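Local structure of activating signal cointegrator 1 complex subunit 2 (6YXQ) at residues I399-A402 with V403-A406; D345-Q348 with G349-E352. The protein binds polyubiquitin chains and recruits the helicase subunit ASCC3 and the demethylase ALKBH3 to sites of DNA alkylation damage. All coordinates share one frame; numbering follows the deposited sequence.

Interaction 1. Residues I399-A402 with V403-A406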
loop_
_atom_site.group_PDB
_atom_site.type_symbol
_atom_site.label_atom_id
_atom_site.label_comp_id
_atom_site.label_asym_id
_atom_site.label_seq_id
_atom_site.Cartn_x
_atom_site.Cartn_y
_atom_site.Cartn_z
ATOM N N ILE B 399 5.784 -40.947 -12.230
ATOM C CA ILE B 399 5.185 -39.767 -11.608
ATOM C C ILE B 399 3.737 -40.047 -11.224
ATOM O O ILE B 399 3.316 -39.815 -10.082
ATOM C CB ILE B 399 5.297 -38.548 -12.539
ATOM C CG1 ILE B 399 6.756 -38.109 -12.676
ATOM C CG2 ILE B 399 4.453 -37.409 -12.006
ATOM C CD1 ILE B 399 7.040 -37.238 -13.879
ATOM N N LEU B 400 2.967 -40.604 -12.159
ATOM C CA LEU B 400 1.576 -40.918 -11.851
ATOM C C LEU B 400 1.490 -41.962 -10.748
ATOM O O LEU B 400 0.663 -41.833 -9.832
ATOM C CB LEU B 400 0.846 -41.391 -13.107
ATOM C CG LEU B 400 0.590 -40.297 -14.148
ATOM C CD1 LEU B 400 0.207 -40.906 -15.484
ATOM C CD2 LEU B 400 -0.488 -39.343 -13.662
ATOM N N GLN B 401 2.367 -42.978 -10.783
ATOM C CA GLN B 401 2.296 -43.987 -9.735
ATOM C C GLN B 401 2.739 -43.414 -8.402
ATOM O O GLN B 401 2.348 -43.938 -7.350
ATOM C CB GLN B 401 3.109 -45.237 -10.090
ATOM C CG GLN B 401 2.852 -46.385 -9.090
ATOM C CD GLN B 401 2.725 -47.762 -9.734
ATOM O OE1 GLN B 401 3.704 -48.498 -9.841
ATOM N NE2 GLN B 401 1.503 -48.126 -10.133
ATOM N N ALA B 402 3.508 -42.322 -8.422
ATOM C CA ALA B 402 3.714 -41.574 -7.192
ATOM C C ALA B 402 2.391 -40.990 -6.715
ATOM O O ALA B 402 1.924 -41.291 -5.608
ATOM C CB ALA B 402 4.754 -40.477 -7.409
ATOM N N VAL B 403 1.744 -40.200 -7.578
ATOM C CA VAL B 403 0.475 -39.561 -7.234
ATOM C C VAL B 403 -0.483 -40.583 -6.640
ATOM O O VAL B 403 -0.986 -40.419 -5.521
ATOM C CB VAL B 403 -0.136 -38.880 -8.469
ATOM C CG1 VAL B 403 -1.549 -38.403 -8.169
ATOM C CG2 VAL B 403 0.742 -37.730 -8.927
ATOM N N GLU B 404 -0.716 -41.669 -7.381
ATOM C CA GLU B 404 -1.582 -42.742 -6.911
ATOM C C GLU B 404 -1.236 -43.143 -5.489
ATOM O O GLU B 404 -2.066 -43.041 -4.580
ATOM C CB GLU B 404 -1.473 -43.947 -7.838
ATOM C CG GLU B 404 -2.328 -45.122 -7.402
ATOM C CD GLU B 404 -2.718 -46.006 -8.567
ATOM O OE1 GLU B 404 -2.044 -47.041 -8.780
ATOM O OE2 GLU B 404 -3.691 -45.658 -9.271
ATOM N N SER B 405 0.010 -43.562 -5.266
ATOM C CA SER B 405 0.351 -44.063 -3.941
ATOM C C SER B 405 0.231 -42.965 -2.893
ATOM O O SER B 405 -0.150 -43.245 -1.751
ATOM C CB SER B 405 1.751 -44.670 -3.945
ATOM O OG SER B 405 2.685 -43.760 -3.413
ATOM N N ALA B 406 0.483 -41.711 -3.281
ATOM C CA ALA B 406 0.306 -40.597 -2.355
ATOM C C ALA B 406 -1.118 -40.552 -1.823
ATOM O O ALA B 406 -1.345 -40.327 -0.629
ATOM C CB ALA B 406 0.660 -39.282 -3.041
HETATM O O HOH W 1 3.983 -41.084 -4.012
#
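Val403 stands over the carbonyl end of the preceding turn, its methyl CG2 3.5 Å from Ile399 O, the same oxygen that accepts the hydrogen bond from Val403 N. The torsion explains this: with chi1 at 171°, CG1 is anti to the backbone N, and CG2 is left beside that N, facing back along the helix. Four successive backbone bonds join the two turns: Val403 N to Ile399 O at 3.0 Å, Glu404 N to Leu400 O at 2.8 Å, Ser405 N to Gln401 O at 3.2 Å and Ala406 N to Ala402 O at 2.8 Å.

Ala402 O has a second donor, a water at 2.6 Å that also hydrogen-bonds to Ser405 OG, 3.0 Å from the water oxygen. The water thus ties the serine hydroxyl, modelled with chi1 at 100° and so off the usual staggered positions, to a backbone carbonyl one turn earlier. On the exposed flank, Gln401 and Glu404 both carry CG anti to the backbone N. Gln401 then bends at chi2 while Glu404 runs on extended, and their polar ends approach only loosely, NE2 of Gln401 being 3.9 Å from OE1 of Glu404, with amide and carboxylate planes 31° apart.

Such i to i+4 bonding is that of a regular alpha-helix, here 394-408 near the end of the modelled chain, which is the N-terminal part of ASCC2 crystallised with ASCC3. Its buried flank is shared among three neighbours: Ile399 meets Leu355 and Phe358 of helix 348-359, Ile399 and Leu400 rest on Ile381 of helix 377-387, and Ala402 and Val403 pack on Leu368 of helix 365-374.

Interaction 2. Residues D345-Q348 with G349-E352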
loop_
_atom_site.group_PDB
_atom_site.type_symbol
_atom_site.label_atom_id
_atom_site.label_comp_id
_atom_site.label_asym_id
_atom_site.label_seq_id
_atom_site.Cartn_x
_atom_site.Cartn_y
_atom_site.Cartn_z
ATOM N N ASP B 345 8.100 -26.967 -32.316
ATOM C CA ASP B 345 8.455 -28.350 -31.982
ATOM C C ASP B 345 9.908 -28.475 -31.514
ATOM O O ASP B 345 10.661 -29.330 -31.986
ATOM C CB ASP B 345 8.166 -29.301 -33.145
ATOM C CG ASP B 345 6.951 -30.165 -32.892
ATOM O OD1 ASP B 345 6.632 -31.011 -33.755
ATOM O OD2 ASP B 345 6.317 -29.994 -31.827
ATOM N N ASN B 346 10.290 -27.618 -30.544
ATOM C CA ASN B 346 11.557 -27.724 -29.812
ATOM C C ASN B 346 11.246 -27.492 -28.330
ATOM O O ASN B 346 11.665 -26.517 -27.708
ATOM C CB ASN B 346 12.609 -26.739 -30.331
ATOM C CG ASN B 346 13.450 -27.316 -31.460
ATOM O OD1 ASN B 346 13.000 -28.180 -32.208
ATOM N ND2 ASN B 346 14.683 -26.841 -31.581
ATOM N N ILE B 347 10.489 -28.419 -27.753
ATOM C CA ILE B 347 9.959 -28.291 -26.406
ATOM C C ILE B 347 10.527 -29.348 -25.473
ATOM O O ILE B 347 10.048 -29.494 -24.344
ATOM C CB ILE B 347 8.426 -28.352 -26.420
ATOM C CG1 ILE B 347 7.987 -29.735 -26.891
ATOM C CG2 ILE B 347 7.864 -27.281 -27.328
ATOM C CD1 ILE B 347 6.578 -29.786 -27.382
ATOM N N GLN B 348 11.531 -30.100 -25.922
ATOM C CA GLN B 348 12.083 -31.172 -25.099
ATOM C C GLN B 348 12.621 -30.638 -23.776
ATOM O O GLN B 348 12.381 -31.222 -22.713
ATOM C CB GLN B 348 13.171 -31.909 -25.873
ATOM C CG GLN B 348 12.620 -32.918 -26.842
ATOM C CD GLN B 348 11.680 -33.890 -26.167
ATOM O OE1 GLN B 348 10.568 -34.129 -26.644
ATOM N NE2 GLN B 348 12.120 -34.460 -25.046
ATOM N N GLY B 349 13.347 -29.519 -23.822
ATOM C CA GLY B 349 13.891 -28.952 -22.600
ATOM C C GLY B 349 12.813 -28.552 -21.614
ATOM O O GLY B 349 12.950 -28.774 -20.409
ATOM N N PHE B 350 11.725 -27.955 -22.113
ATOM C CA PHE B 350 10.572 -27.649 -21.267
ATOM C C PHE B 350 10.000 -28.917 -20.643
ATOM O O PHE B 350 9.752 -28.981 -19.427
ATOM C CB PHE B 350 9.496 -26.945 -22.093
ATOM C CG PHE B 350 9.921 -25.622 -22.657
ATOM C CD1 PHE B 350 10.452 -24.642 -21.837
ATOM C CD2 PHE B 350 9.772 -25.352 -24.008
ATOM C CE1 PHE B 350 10.834 -23.418 -22.356
ATOM C CE2 PHE B 350 10.151 -24.132 -24.533
ATOM C CZ PHE B 350 10.685 -23.164 -23.707
ATOM N N ILE B 351 9.774 -29.933 -21.479
ATOM C CA ILE B 351 9.295 -31.231 -21.012
ATOM C C ILE B 351 10.244 -31.805 -19.968
ATOM O O ILE B 351 9.818 -32.312 -18.918
ATOM C CB ILE B 351 9.131 -32.185 -22.206
ATOM C CG1 ILE B 351 7.980 -31.720 -23.099
ATOM C CG2 ILE B 351 8.913 -33.605 -21.726
ATOM C CD1 ILE B 351 7.824 -32.525 -24.373
ATOM N N GLU B 352 11.548 -31.747 -20.246
ATOM C CA GLU B 352 12.510 -32.328 -19.318
ATOM C C GLU B 352 12.511 -31.579 -17.997
ATOM O O GLU B 352 12.670 -32.189 -16.936
ATOM C CB GLU B 352 13.911 -32.349 -19.933
ATOM C CG GLU B 352 14.104 -33.360 -21.070
ATOM C CD GLU B 352 13.597 -34.757 -20.743
ATOM O OE1 GLU B 352 13.726 -35.202 -19.581
ATOM O OE2 GLU B 352 13.063 -35.416 -21.661
#
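Ile347 and Ile351 meet one turn apart where the chain enters helix 348-359, CG1 of Ile347 lying 3.8 Å from CD1 of Ile351. The two side chains are set at a slant, and the end methyl CD1 of Ile351 comes up against the CG1 methylene of Ile347. Ile347 takes the less common first torsion, chi1 65°, which wedges CG1 between its own backbone N and carbonyl carbon and leaves CG2 beside the N. Phe350, partly exposed, turns its ring back toward Ile347 from another side, with CD2 3.8 Å from Ile347 CA and 4.1 Å from Ile347 CB; the ring meets this residue obliquely. Ile339 of helix 306-340 touches Ile347, Phe350 and Ile351, and Pro338 also reaches the phenyl ring, so the first turn is seated against the end of the preceding long helix.

Ile347 occupies the N-cap position, yet its side chain is aliphatic and has no polar atom with which to cap the helix. Its polar contribution to the first turn is its carbonyl, whose O accepts a hydrogen bond from Ile351 N at 2.9 Å. The next link of the helix runs from Glu352 N to Gln348 O, at 2.7 Å.

Outward, the packing is much looser. Exposed Gln348 folds at chi2, which brings its OE1 to 3.9 Å from Ile351 CD1. The same bend leaves NE2 of Gln348 3.6 Å from OE2 of Glu352, a loose approach with the amide and carboxylate planes 40° apart. The glutamate's stronger partner is Arg395 of helix 394-408, to which OE2 makes a salt bridge.

Interaction 2 precedes interaction 1 in the chain; their centres lie 23 Å apart and their nearest atoms about 8 Å apart, without touching. Both are partly buried, each with an apolar inner flank and an exposed polar one. They differ in position along their helices: residues 399-406 run through the body of one helix with four successive backbone bonds, whereas residues 345-352 span a loop and a first turn, with two. A loose amide-carboxylate approach recurs on both outer flanks, but a bridging water appears in interaction 1. Helices 348-359 and 394-408 are joined by aliphatic and aromatic packing at Ile399 and by a charged pair at Glu352.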